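Local coordinates for papain-like protease (PDB 4RNA), which cleaves peptide bonds as a papain-like cysteine protease of MERS coronavirus, probably releasing viral nonstructural proteins from their polyprotein and removing ubiquitin-like modifiers from host proteins, at residues H93-V98 / R104-S109; Y86-A91 / C160-P165; N16-V21 / L56-N61; I132-H137 / I151-A156. All blocks are in the same frame, centred on the assembly; numbering follows the deposited sequence.

Contact 1: residues H93-V98 / R104-S109; sequences HGWKMV and RSLKLS
R104 opens its side of the hairpin with CB set 3.8 Å from M97 CE, while in one of its two conformers its guanidinium turns to a salt bridge with D123. S105 and V98 form the hydrogen-bonded antiparallel pair: S105 N to V98 O and V98 N to S105 O are both 2.9 Å. S105 OG leaves the hairpin for N116. L106 faces M97 in the adjoining non-hydrogen-bonded pair, where the M97 chain, bent at chi2 (-69°) and chi3 (-56°), curls its sulfur to 4.0 Å from L106 CD1. The other methyl, L106 CD2, leans toward the indole of W95. K107 N gives a nearly straight bond to K96 O (2.8 Å, 168°), and the two lysines run side by side, K96 CD to K107 CD 3.7 Å. A water accepts from K96 N and donates to K107 O, carrying the ladder one step further. Finally S109 OG comes within 3.4 Å of W95 NE1, whose firm acceptor is D110. Backbone bonds thus set the register of the ribbon, while K96 NZ and K107 NZ, 6.3 Å apart, probably repel only mildly, since the lysines meet through their methylenes.

Contact 2: residues Y86-A91 / C160-P165; sequences YSLKAA and CTFGAP
F162 and A91 link helix 81-92 to the loop that follows helix 148-158, through a CH-pi contact. The methyl CB of A91 sits over one face of the F162 ring, 3.8 Å from its centroid and 18° off the normal, displaced toward the rim so that CE1 is the nearest ring atom at 3.6 Å. With CG anti to the backbone N (chi1 -174°), F162 swings its ring out from the loop to the helix. On the opposite side of the plane from A91, the indole of W95 meets the ring at its rim, the planes about 20° apart.

The second kind of contact is aliphatic. L88, one helical turn before A91, brings CD2 to 4.1 Å from F162 CB, the two side chains running antiparallel past one another. L88 CD2 is also 4.5 Å from C160 O. M155 and A156 of helix 148-158 pack on L88 as well, which leaves this leucine buried where helix and loop converge.

Backbone bonding shapes each partner separately. A91 N reaches S87 O at 3.0 Å within the helix, and A164 N reaches T161 O at 3.1 Å, closing a type II turn with F162 and G163 at its corners; the positive phi of G163 suits that turn. Since the side chains meet through carbon, the join depends on fit and dispersion, with the turn fixing where F162 stands.

Contact 3: residues N16-V21 / L56-N61; sequences NFRTVV and LYLADN
The guanidinium of R18 meets L58 at its edge: NH2 lies 3.4 Å from the methyl CD2, which is near the guanidinium plane. A water occupies another place at that edge, in plane, accepting from R18 NH2 at 2.8 Å and donating to N61 O at 2.7 Å. It spans a gap that is too wide for a direct bond, NH2 to N61 O being 4.3 Å. Y226 of the second subunit adds a cation-pi contact to the same group, and E66 takes the NE end in a salt bridge. The charge is therefore paired within the chain and also drawn into the subunit interface.

The reach comes from the torsions. R18 places CG between the backbone N and the carbonyl carbon (chi1 62°) and then runs extended to NE, sending its flat end far from its own strand. L58 directs its side chain toward this arginine, with CG anti to the backbone N (chi1 -177°), and the two chains meet at a slant.

Strands 18-23 and 55-58 are not neighbours: 5-11 lies between them, antiparallel to the first and parallel to the second. R18 thus reaches past the intervening strand 5-11 of a mixed sheet with strand order 2-1-5-3-4, the order of the beta-grasp fold, consistent with the ubiquitin-like N-terminal domain known from coronavirus papain-like proteases.

Contact 4: residues I132-H137 / I151-A156; sequences IPALQH and IALIMA
Two consecutive helices of the alpha-helical part of the papain-like fold, 133-143 and 148-158, touch here near the start of the first and the middle of the second. L153 does the work from the second helix, directed at A134 and L135. Its branch tip CD1 lies 4.1 Å from A134 CB and still closer, 3.5 Å, to A134 O, so this methyl rests on the peptide joining A134 to L135 as well as on the alanine methyl. Lower on the same side chain, L153 CB meets L135 CD2 at 4.1 Å; the leucines pass alongside each other in opposite senses. At L153 the branch is carried beside the backbone N, CG being anti to the carbonyl carbon (chi1 -79°), and chi2 near 180° extends CD1 to the first helix. L135 holds an unusual chi1 of -103°, well away from a staggered angle, with its CD2 turned to the partner helix.

The CA atoms of L135 and L153 are 7.0 Å apart, a closeness consistent with the small methyl of A134 at this point. I132, at the N-cap position, precedes this turn, and its O accepts from Q136 N at 3.0 Å. F85 of helix 81-92 also packs on L153, while F150 and Y157 of the same helix 148-158 pack on L135. All three touching residues are buried, and they meet through methyl groups and the A134 carbonyl; the helices are joined here by close apolar fit.

In the fold
From the N terminus, contact 3 closes first, linking strand 18-23 to 55-58 across strand 5-11, in what is probably the ubiquitin-like beta-grasp domain, and is complete before the others begin. Y86 of helix 81-92 probably bonds through OH to L58 O, which connects that domain to the helical part. Contact 2 then spans a long loop from 86-91 to 160-165, and contacts 1 and 4 are nested inside it in series: the hairpin 97-98/105-106 first, the helix pair 133-143/148-158 afterwards. W95 unites the three, lying on F162 of contact 2 and on I151 and M155 of contact 4, whereas contact 3 stays about 10 Å from contact 4 at the nearest atoms.

Contact 1: residues H93-V98 / R104-S109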
loop_
_atom_site.group_PDB
_atom_site.type_symbol
_atom_site.label_atom_id
_atom_site.label_comp_id
_atom_site.label_asym_id
_atom_site.label_seq_id
_atom_site.Cartn_x
_atom_site.Cartn_y
_atom_site.Cartn_z
ATOM N N HIS A 93 -12.471 -14.883 7.419
ATOM C CA HIS A 93 -13.610 -15.801 7.526
ATOM C C HIS A 93 -14.072 -16.054 8.925
ATOM O O HIS A 93 -15.239 -16.285 9.159
ATOM C CB HIS A 93 -13.318 -17.133 6.830
ATOM C CG HIS A 93 -14.340 -17.468 5.802
ATOM N ND1 HIS A 93 -14.030 -17.620 4.497
ATOM C CD2 HIS A 93 -15.722 -17.559 5.901
ATOM C CE1 HIS A 93 -15.156 -17.843 3.802
ATOM N NE2 HIS A 93 -16.194 -17.801 4.667
ATOM N N GLY A 94 -13.162 -16.016 9.876
ATOM C CA GLY A 94 -13.562 -16.144 11.265
ATOM C C GLY A 94 -14.000 -14.829 11.921
ATOM O O GLY A 94 -14.116 -14.743 13.127
ATOM N N TRP A 95 -14.207 -13.764 11.155
ATOM C CA TRP A 95 -14.761 -12.568 11.754
ATOM C C TRP A 95 -16.286 -12.603 11.711
ATOM O O TRP A 95 -16.862 -13.454 11.025
ATOM C CB TRP A 95 -14.212 -11.345 11.004
ATOM C CG TRP A 95 -12.773 -11.002 11.364
ATOM C CD1 TRP A 95 -11.970 -11.563 12.376
ATOM C CD2 TRP A 95 -11.960 -9.961 10.747
ATOM N NE1 TRP A 95 -10.721 -10.952 12.410
ATOM C CE2 TRP A 95 -10.650 -9.978 11.439
ATOM C CE3 TRP A 95 -12.174 -9.042 9.698
ATOM C CZ2 TRP A 95 -9.619 -9.084 11.102
ATOM C CZ3 TRP A 95 -11.127 -8.152 9.381
ATOM C CH2 TRP A 95 -9.893 -8.173 10.058
ATOM N N LYS A 96 -16.955 -11.640 12.354
ATOM C CA LYS A 96 -18.422 -11.593 12.319
ATOM C C LYS A 96 -19.000 -10.157 12.079
ATOM O O LYS A 96 -18.588 -9.200 12.758
ATOM C CB LYS A 96 -18.964 -12.210 13.609
ATOM C CG LYS A 96 -20.481 -12.225 13.730
ATOM C CD LYS A 96 -20.888 -12.832 15.050
ATOM C CE LYS A 96 -22.400 -12.856 15.168
ATOM N NZ LYS A 96 -22.734 -13.550 16.454
ATOM N N MET A 97 -19.934 -10.058 11.118
ATOM C CA MET A 97 -20.788 -8.885 10.862
ATOM C C MET A 97 -22.101 -9.086 11.609
ATOM O O MET A 97 -22.699 -10.165 11.513
ATOM C CB MET A 97 -21.216 -8.776 9.404
ATOM C CG MET A 97 -20.093 -8.726 8.394
ATOM S SD MET A 97 -19.148 -7.191 8.467
ATOM C CE MET A 97 -20.310 -5.854 8.253
ATOM N N VAL A 98 -22.540 -8.047 12.316
ATOM C CA VAL A 98 -23.842 -8.052 13.038
ATOM C C VAL A 98 -24.638 -6.919 12.396
ATOM O O VAL A 98 -24.030 -6.035 11.769
ATOM C CB VAL A 98 -23.657 -7.808 14.547
ATOM C CG1 VAL A 98 -23.195 -9.090 15.234
ATOM C CG2 VAL A 98 -22.690 -6.636 14.790
ATOM N N ARG A 104 -25.318 -2.709 9.199
ATOM C CA ARG A 104 -24.202 -3.700 9.267
ATOM C C ARG A 104 -22.945 -3.128 9.892
ATOM O O ARG A 104 -22.420 -2.091 9.433
ATOM C CB ARG A 104 -23.755 -4.191 7.875
ATOM C CG ARG A 104 -24.695 -5.111 7.124
ATOM C CD ARG A 104 -24.066 -5.635 5.828
ATOM N NE ARG A 104 -23.627 -4.565 4.925
ATOM C CZ ARG A 104 -24.434 -3.807 4.197
ATOM N NH1 ARG A 104 -25.754 -3.972 4.240
ATOM N NH2 ARG A 104 -23.919 -2.884 3.411
ATOM N N SER A 105 -22.422 -3.807 10.910
ATOM C CA SER A 105 -21.187 -3.381 11.548
ATOM C C SER A 105 -20.288 -4.627 11.765
ATOM O O SER A 105 -20.786 -5.725 11.990
ATOM C CB SER A 105 -21.535 -2.814 12.910
ATOM O OG SER A 105 -20.441 -2.149 13.463
ATOM N N LEU A 106 -18.980 -4.425 11.758
ATOM C CA LEU A 106 -17.978 -5.493 11.879
ATOM C C LEU A 106 -17.616 -5.634 13.362
ATOM O O LEU A 106 -17.236 -4.667 13.981
ATOM C CB LEU A 106 -16.741 -5.073 11.097
ATOM C CG LEU A 106 -15.562 -6.023 11.225
ATOM C CD1 LEU A 106 -15.973 -7.421 10.825
ATOM C CD2 LEU A 106 -14.329 -5.488 10.472
ATOM N N LYS A 107 -17.755 -6.820 13.931
ATOM C CA LYS A 107 -17.409 -6.978 15.355
ATOM C C LYS A 107 -15.891 -6.795 15.558
ATOM O O LYS A 107 -15.103 -7.166 14.664
ATOM C CB LYS A 107 -17.851 -8.355 15.857
ATOM C CG LYS A 107 -19.304 -8.413 16.300
ATOM C CD LYS A 107 -19.714 -9.820 16.765
ATOM C CE LYS A 107 -18.675 -10.479 17.647
ATOM N NZ LYS A 107 -18.374 -9.663 18.855
ATOM N N LEU A 108 -15.489 -6.238 16.715
ATOM C CA LEU A 108 -14.063 -6.081 17.071
ATOM C C LEU A 108 -13.312 -7.408 17.183
ATOM O O LEU A 108 -13.655 -8.304 17.973
ATOM C CB LEU A 108 -13.865 -5.308 18.397
ATOM C CG LEU A 108 -12.416 -4.902 18.723
ATOM C CD1 LEU A 108 -11.843 -3.968 17.656
ATOM C CD2 LEU A 108 -12.337 -4.225 20.093
ATOM N N SER A 109 -12.249 -7.510 16.415
ATOM C CA SER A 109 -11.378 -8.654 16.517
ATOM C C SER A 109 -10.084 -8.319 15.798
ATOM O O SER A 109 -10.110 -7.675 14.750
ATOM C CB SER A 109 -12.029 -9.886 15.898
ATOM O OG SER A 109 -11.072 -10.903 15.786
HETATM O O HOH W 1 -15.163 -9.856 14.015
#

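Contact 2: residues Y86-A91 / C160-P165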
loop_
_atom_site.group_PDB
_atom_site.type_symbol
_atom_site.label_atom_id
_atom_site.label_comp_id
_atom_site.label_asym_id
_atom_site.label_seq_id
_atom_site.Cartn_x
_atom_site.Cartn_y
_atom_site.Cartn_z
ATOM N N TYR A 86 -5.388 -14.543 -0.663
ATOM C CA TYR A 86 -5.954 -15.815 -0.400
ATOM C C TYR A 86 -5.779 -16.041 1.073
ATOM O O TYR A 86 -6.729 -16.523 1.646
ATOM C CB TYR A 86 -5.266 -17.006 -1.109
ATOM C CG TYR A 86 -5.372 -17.019 -2.661
ATOM C CD1 TYR A 86 -6.443 -16.400 -3.317
ATOM C CD2 TYR A 86 -4.438 -17.712 -3.416
ATOM C CE1 TYR A 86 -6.525 -16.419 -4.718
ATOM C CE2 TYR A 86 -4.522 -17.738 -4.829
ATOM C CZ TYR A 86 -5.573 -17.092 -5.442
ATOM O OH TYR A 86 -5.581 -17.129 -6.853
ATOM N N SER A 87 -4.637 -15.640 1.669
ATOM C CA SER A 87 -4.451 -15.847 3.159
ATOM C C SER A 87 -5.426 -14.970 3.961
ATOM O O SER A 87 -5.871 -15.398 5.040
ATOM C CB SER A 87 -3.020 -15.474 3.653
ATOM O OG SER A 87 -2.026 -16.108 2.853
ATOM N N LEU A 88 -5.604 -13.698 3.547
ATOM C CA LEU A 88 -6.567 -12.777 4.214
ATOM C C LEU A 88 -7.961 -13.355 4.203
ATOM O O LEU A 88 -8.627 -13.333 5.241
ATOM C CB LEU A 88 -6.607 -11.384 3.580
ATOM C CG LEU A 88 -5.349 -10.632 4.016
ATOM C CD1 LEU A 88 -5.020 -9.543 3.024
ATOM C CD2 LEU A 88 -5.391 -10.128 5.448
ATOM N N LYS A 89 -8.412 -13.799 3.013
ATOM C CA LYS A 89 -9.751 -14.439 2.872
ATOM C C LYS A 89 -9.972 -15.584 3.909
ATOM O O LYS A 89 -10.957 -15.575 4.726
ATOM C CB LYS A 89 -9.960 -14.788 1.390
ATOM C CG LYS A 89 -11.335 -15.277 1.060
ATOM C CD LYS A 89 -11.458 -15.528 -0.412
ATOM C CE LYS A 89 -12.505 -16.590 -0.542
ATOM N NZ LYS A 89 -13.122 -16.458 -1.878
ATOM N N ALA A 90 -9.000 -16.491 3.978
ATOM C CA ALA A 90 -9.006 -17.543 5.012
ATOM C C ALA A 90 -9.132 -16.940 6.422
ATOM O O ALA A 90 -9.982 -17.358 7.199
ATOM C CB ALA A 90 -7.748 -18.418 4.896
ATOM N N ALA A 91 -8.290 -15.967 6.766
ATOM C CA ALA A 91 -8.339 -15.358 8.101
ATOM C C ALA A 91 -9.628 -14.543 8.357
ATOM O O ALA A 91 -10.240 -14.677 9.395
ATOM C CB ALA A 91 -7.111 -14.485 8.339
ATOM N N CYS A 160 -2.873 -4.107 4.374
ATOM C CA CYS A 160 -3.104 -4.304 5.805
ATOM C C CYS A 160 -2.544 -5.642 6.207
ATOM O O CYS A 160 -2.626 -6.629 5.457
ATOM C CB CYS A 160 -4.610 -4.178 6.160
ATOM S SG CYS A 160 -5.329 -2.714 5.361
ATOM N N THR A 161 -1.983 -5.671 7.404
ATOM C CA THR A 161 -1.364 -6.869 7.930
ATOM C C THR A 161 -2.394 -7.304 8.930
ATOM O O THR A 161 -2.817 -6.505 9.769
ATOM C CB THR A 161 0.003 -6.551 8.645
ATOM O OG1 THR A 161 0.851 -5.737 7.806
ATOM C CG2 THR A 161 0.724 -7.787 8.981
ATOM N N PHE A 162 -2.860 -8.533 8.785
ATOM C CA PHE A 162 -3.837 -9.089 9.656
ATOM C C PHE A 162 -3.362 -8.959 11.103
ATOM O O PHE A 162 -2.240 -9.390 11.441
ATOM C CB PHE A 162 -4.094 -10.555 9.293
ATOM C CG PHE A 162 -5.221 -11.177 10.066
ATOM C CD1 PHE A 162 -6.549 -10.997 9.669
ATOM C CD2 PHE A 162 -4.973 -11.928 11.202
ATOM C CE1 PHE A 162 -7.585 -11.571 10.379
ATOM C CE2 PHE A 162 -6.014 -12.491 11.918
ATOM C CZ PHE A 162 -7.320 -12.309 11.515
ATOM N N GLY A 163 -4.200 -8.342 11.937
ATOM C CA GLY A 163 -3.968 -8.219 13.376
ATOM C C GLY A 163 -3.271 -6.919 13.767
ATOM O O GLY A 163 -3.124 -6.624 14.931
ATOM N N ALA A 164 -2.881 -6.102 12.800
ATOM C CA ALA A 164 -2.236 -4.848 13.090
ATOM C C ALA A 164 -3.218 -3.699 12.935
ATOM O O ALA A 164 -4.018 -3.694 11.977
ATOM C CB ALA A 164 -1.096 -4.631 12.093
ATOM N N PRO A 165 -3.111 -2.669 13.796
ATOM C CA PRO A 165 -3.987 -1.484 13.608
ATOM C C PRO A 165 -3.596 -0.773 12.330
ATOM O O PRO A 165 -2.534 -1.046 11.811
ATOM C CB PRO A 165 -3.679 -0.612 14.825
ATOM C CG PRO A 165 -2.309 -1.072 15.277
ATOM C CD PRO A 165 -2.217 -2.528 14.967
#

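Contact 3: residues N16-V21 / L56-N61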
loop_
_atom_site.group_PDB
_atom_site.type_symbol
_atom_site.label_atom_id
_atom_site.label_comp_id
_atom_site.label_asym_id
_atom_site.label_seq_id
_atom_site.Cartn_x
_atom_site.Cartn_y
_atom_site.Cartn_z
ATOM N N ASN A 16 -11.321 -18.850 -15.602
ATOM C CA ASN A 16 -10.445 -19.492 -16.575
ATOM C C ASN A 16 -9.600 -20.571 -15.897
ATOM O O ASN A 16 -9.054 -20.342 -14.786
ATOM C CB ASN A 16 -9.561 -18.467 -17.263
ATOM C CG ASN A 16 -10.362 -17.420 -17.957
ATOM O OD1 ASN A 16 -10.724 -17.601 -19.123
ATOM N ND2 ASN A 16 -10.591 -16.275 -17.283
ATOM N N PHE A 17 -9.579 -21.759 -16.521
ATOM C CA PHE A 17 -8.963 -22.954 -15.940
ATOM C C PHE A 17 -8.042 -23.603 -16.948
ATOM O O PHE A 17 -8.336 -23.603 -18.158
ATOM C CB PHE A 17 -9.998 -23.965 -15.431
ATOM C CG PHE A 17 -10.850 -23.443 -14.321
ATOM C CD1 PHE A 17 -11.943 -22.654 -14.589
ATOM C CD2 PHE A 17 -10.562 -23.751 -12.957
ATOM C CE1 PHE A 17 -12.757 -22.154 -13.597
ATOM C CE2 PHE A 17 -11.394 -23.240 -11.959
ATOM C CZ PHE A 17 -12.476 -22.449 -12.255
ATOM N N ARG A 18 -6.884 -24.056 -16.484
ATOM C CA ARG A 18 -6.033 -24.916 -17.300
ATOM C C ARG A 18 -5.840 -26.202 -16.641
ATOM O O ARG A 18 -5.753 -26.281 -15.349
ATOM C CB ARG A 18 -4.668 -24.299 -17.681
ATOM C CG ARG A 18 -3.797 -23.991 -16.527
ATOM C CD ARG A 18 -2.366 -23.645 -16.935
ATOM N NE ARG A 18 -1.705 -23.002 -15.789
ATOM C CZ ARG A 18 -0.513 -23.302 -15.306
ATOM N NH1 ARG A 18 0.207 -24.264 -15.857
ATOM N NH2 ARG A 18 -0.042 -22.603 -14.282
ATOM N N THR A 19 -5.792 -27.223 -17.487
ATOM C CA THR A 19 -5.575 -28.560 -16.982
ATOM C C THR A 19 -4.080 -28.852 -16.858
ATOM O O THR A 19 -3.328 -28.717 -17.778
ATOM C CB THR A 19 -6.249 -29.662 -17.799
ATOM O OG1 THR A 19 -7.636 -29.352 -17.900
ATOM C CG2 THR A 19 -6.018 -31.051 -17.060
ATOM N N VAL A 20 -3.681 -29.303 -15.669
ATOM C CA VAL A 20 -2.267 -29.612 -15.455
ATOM C C VAL A 20 -2.215 -31.047 -14.939
ATOM O O VAL A 20 -3.000 -31.407 -14.065
ATOM C CB VAL A 20 -1.601 -28.615 -14.435
ATOM C CG1 VAL A 20 -0.155 -29.013 -14.155
ATOM C CG2 VAL A 20 -1.645 -27.185 -15.030
ATOM N N VAL A 21 -1.285 -31.842 -15.471
ATOM C CA VAL A 21 -1.084 -33.218 -14.991
ATOM C C VAL A 21 0.092 -33.254 -13.984
ATOM O O VAL A 21 1.188 -32.766 -14.300
ATOM C CB VAL A 21 -0.780 -34.150 -16.199
ATOM C CG1 VAL A 21 -0.413 -35.549 -15.718
ATOM C CG2 VAL A 21 -1.974 -34.186 -17.147
ATOM N N LEU A 56 -7.569 -25.896 -8.437
ATOM C CA LEU A 56 -6.563 -25.296 -7.550
ATOM C C LEU A 56 -6.382 -23.834 -7.835
ATOM O O LEU A 56 -6.388 -23.397 -9.015
ATOM C CB LEU A 56 -5.201 -25.997 -7.669
ATOM C CG LEU A 56 -5.108 -27.448 -7.230
ATOM C CD1 LEU A 56 -3.665 -27.884 -7.541
ATOM C CD2 LEU A 56 -5.466 -27.633 -5.726
ATOM N N TYR A 57 -6.187 -23.074 -6.753
ATOM C CA TYR A 57 -5.948 -21.631 -6.893
ATOM C C TYR A 57 -4.469 -21.338 -6.934
ATOM O O TYR A 57 -3.800 -21.515 -5.994
ATOM C CB TYR A 57 -6.652 -20.862 -5.766
ATOM C CG TYR A 57 -7.998 -20.534 -6.227
ATOM C CD1 TYR A 57 -9.043 -21.438 -6.063
ATOM C CD2 TYR A 57 -8.223 -19.337 -6.928
ATOM C CE1 TYR A 57 -10.308 -21.143 -6.572
ATOM C CE2 TYR A 57 -9.487 -19.017 -7.397
ATOM C CZ TYR A 57 -10.500 -19.936 -7.247
ATOM O OH TYR A 57 -11.732 -19.576 -7.737
ATOM N N LEU A 58 -3.926 -20.937 -8.065
ATOM C CA LEU A 58 -2.458 -20.721 -8.160
ATOM C C LEU A 58 -2.095 -19.281 -7.703
ATOM O O LEU A 58 -2.811 -18.320 -8.037
ATOM C CB LEU A 58 -1.975 -20.924 -9.613
ATOM C CG LEU A 58 -0.448 -20.808 -9.866
ATOM C CD1 LEU A 58 0.433 -21.869 -9.115
ATOM C CD2 LEU A 58 -0.247 -20.962 -11.361
ATOM N N ALA A 59 -1.023 -19.110 -6.918
ATOM C CA ALA A 59 -0.661 -17.752 -6.379
ATOM C C ALA A 59 0.622 -17.208 -7.067
ATOM O O ALA A 59 0.910 -16.032 -6.947
ATOM C CB ALA A 59 -0.512 -17.742 -4.849
ATOM N N ASP A 60 1.402 -18.042 -7.781
ATOM C CA ASP A 60 2.672 -17.543 -8.406
ATOM C C ASP A 60 3.077 -18.513 -9.438
ATOM O O ASP A 60 2.412 -19.516 -9.609
ATOM C CB ASP A 60 3.828 -17.208 -7.394
ATOM C CG ASP A 60 4.294 -18.449 -6.549
ATOM O OD1 ASP A 60 4.147 -19.619 -7.025
ATOM O OD2 ASP A 60 4.829 -18.237 -5.409
ATOM N N ASN A 61 4.073 -18.154 -10.251
ATOM C CA ASN A 61 4.365 -18.930 -11.445
ATOM C C ASN A 61 3.349 -18.989 -12.547
ATOM O O ASN A 61 3.206 -20.060 -13.118
ATOM C CB ASN A 61 4.608 -20.382 -11.094
ATOM C CG ASN A 61 5.956 -20.570 -10.681
ATOM O OD1 ASN A 61 6.183 -20.969 -9.536
ATOM N ND2 ASN A 61 6.897 -20.147 -11.531
HETATM O O HOH W 2 2.540 -22.718 -13.103
#

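Contact 4: residues I132-H137 / I151-A156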
loop_
_atom_site.group_PDB
_atom_site.type_symbol
_atom_site.label_atom_id
_atom_site.label_comp_id
_atom_site.label_asym_id
_atom_site.label_seq_id
_atom_site.Cartn_x
_atom_site.Cartn_y
_atom_site.Cartn_z
ATOM N N ILE A 132 -12.397 -1.920 -10.730
ATOM C CA ILE A 132 -11.785 -3.286 -10.716
ATOM C C ILE A 132 -12.897 -4.368 -10.556
ATOM O O ILE A 132 -13.659 -4.335 -9.589
ATOM C CB ILE A 132 -10.791 -3.421 -9.525
ATOM C CG1 ILE A 132 -9.573 -2.488 -9.745
ATOM C CG2 ILE A 132 -10.312 -4.882 -9.414
ATOM C CD1 ILE A 132 -8.749 -2.173 -8.485
ATOM N N PRO A 133 -12.987 -5.333 -11.503
ATOM C CA PRO A 133 -14.083 -6.297 -11.383
ATOM C C PRO A 133 -14.137 -7.087 -10.095
ATOM O O PRO A 133 -15.235 -7.303 -9.572
ATOM C CB PRO A 133 -13.858 -7.223 -12.580
ATOM C CG PRO A 133 -13.235 -6.318 -13.617
ATOM C CD PRO A 133 -12.393 -5.320 -12.881
ATOM N N ALA A 134 -12.989 -7.511 -9.563
ATOM C CA ALA A 134 -13.066 -8.304 -8.338
ATOM C C ALA A 134 -13.672 -7.498 -7.231
ATOM O O ALA A 134 -14.425 -8.034 -6.397
ATOM C CB ALA A 134 -11.676 -8.794 -7.944
ATOM N N LEU A 135 -13.276 -6.222 -7.132
ATOM C CA LEU A 135 -13.802 -5.349 -6.054
ATOM C C LEU A 135 -15.295 -5.071 -6.225
ATOM O O LEU A 135 -16.020 -5.100 -5.294
ATOM C CB LEU A 135 -13.074 -4.007 -6.007
ATOM C CG LEU A 135 -12.057 -3.816 -4.925
ATOM C CD1 LEU A 135 -11.410 -2.413 -5.082
ATOM C CD2 LEU A 135 -12.642 -4.087 -3.535
ATOM N N GLN A 136 -15.742 -4.790 -7.451
ATOM C CA GLN A 136 -17.165 -4.562 -7.711
ATOM C C GLN A 136 -17.978 -5.801 -7.374
ATOM O O GLN A 136 -18.990 -5.727 -6.641
ATOM C CB GLN A 136 -17.360 -4.205 -9.199
ATOM C CG GLN A 136 -18.769 -3.627 -9.558
ATOM C CD GLN A 136 -19.287 -2.559 -8.591
ATOM O OE1 GLN A 136 -18.513 -1.803 -7.978
ATOM N NE2 GLN A 136 -20.614 -2.532 -8.395
ATOM N N HIS A 137 -17.473 -6.969 -7.801
ATOM C CA HIS A 137 -18.207 -8.191 -7.583
ATOM C C HIS A 137 -18.232 -8.415 -6.088
ATOM O O HIS A 137 -19.278 -8.707 -5.501
ATOM C CB HIS A 137 -17.589 -9.349 -8.384
ATOM C CG HIS A 137 -18.278 -10.659 -8.159
ATOM N ND1 HIS A 137 -17.897 -11.518 -7.196
ATOM C CD2 HIS A 137 -19.393 -11.226 -8.773
ATOM C CE1 HIS A 137 -18.707 -12.602 -7.205
ATOM N NE2 HIS A 137 -19.622 -12.422 -8.167
ATOM N N ILE A 151 -13.958 -7.531 2.394
ATOM C CA ILE A 151 -13.074 -7.181 3.451
ATOM C C ILE A 151 -11.647 -7.676 3.141
ATOM O O ILE A 151 -10.694 -6.890 3.315
ATOM C CB ILE A 151 -13.524 -7.753 4.795
ATOM C CG1 ILE A 151 -14.871 -7.145 5.227
ATOM C CG2 ILE A 151 -12.441 -7.491 5.806
ATOM C CD1 ILE A 151 -15.539 -8.034 6.246
ATOM N N ALA A 152 -11.474 -8.933 2.693
ATOM C CA ALA A 152 -10.121 -9.453 2.386
ATOM C C ALA A 152 -9.482 -8.658 1.225
ATOM O O ALA A 152 -8.295 -8.343 1.222
ATOM C CB ALA A 152 -10.164 -10.968 2.074
ATOM N N LEU A 153 -10.291 -8.277 0.261
ATOM C CA LEU A 153 -9.760 -7.444 -0.786
ATOM C C LEU A 153 -9.311 -6.022 -0.373
ATOM O O LEU A 153 -8.254 -5.551 -0.807
ATOM C CB LEU A 153 -10.767 -7.339 -1.914
ATOM C CG LEU A 153 -10.862 -8.523 -2.897
ATOM C CD1 LEU A 153 -11.953 -8.220 -3.909
ATOM C CD2 LEU A 153 -9.555 -8.834 -3.629
ATOM N N ILE A 154 -10.119 -5.325 0.444
ATOM C CA ILE A 154 -9.740 -4.037 0.979
ATOM C C ILE A 154 -8.425 -4.216 1.700
ATOM O O ILE A 154 -7.521 -3.408 1.504
ATOM C CB ILE A 154 -10.830 -3.465 1.947
ATOM C CG1 ILE A 154 -12.055 -3.019 1.182
ATOM C CG2 ILE A 154 -10.285 -2.347 2.841
ATOM C CD1 ILE A 154 -13.103 -2.541 2.177
ATOM N N MET A 155 -8.303 -5.227 2.552
ATOM C CA MET A 155 -7.046 -5.466 3.241
ATOM C C MET A 155 -5.835 -5.747 2.286
ATOM O O MET A 155 -4.701 -5.240 2.520
ATOM C CB MET A 155 -7.242 -6.608 4.246
ATOM C CG MET A 155 -8.073 -6.133 5.400
ATOM S SD MET A 155 -8.341 -7.521 6.495
ATOM C CE MET A 155 -6.917 -7.309 7.571
ATOM N N ALA A 156 -6.082 -6.502 1.204
ATOM C CA ALA A 156 -5.030 -6.860 0.245
ATOM C C ALA A 156 -4.591 -5.638 -0.524
ATOM O O ALA A 156 -3.380 -5.294 -0.530
ATOM C CB ALA A 156 -5.475 -8.014 -0.675
#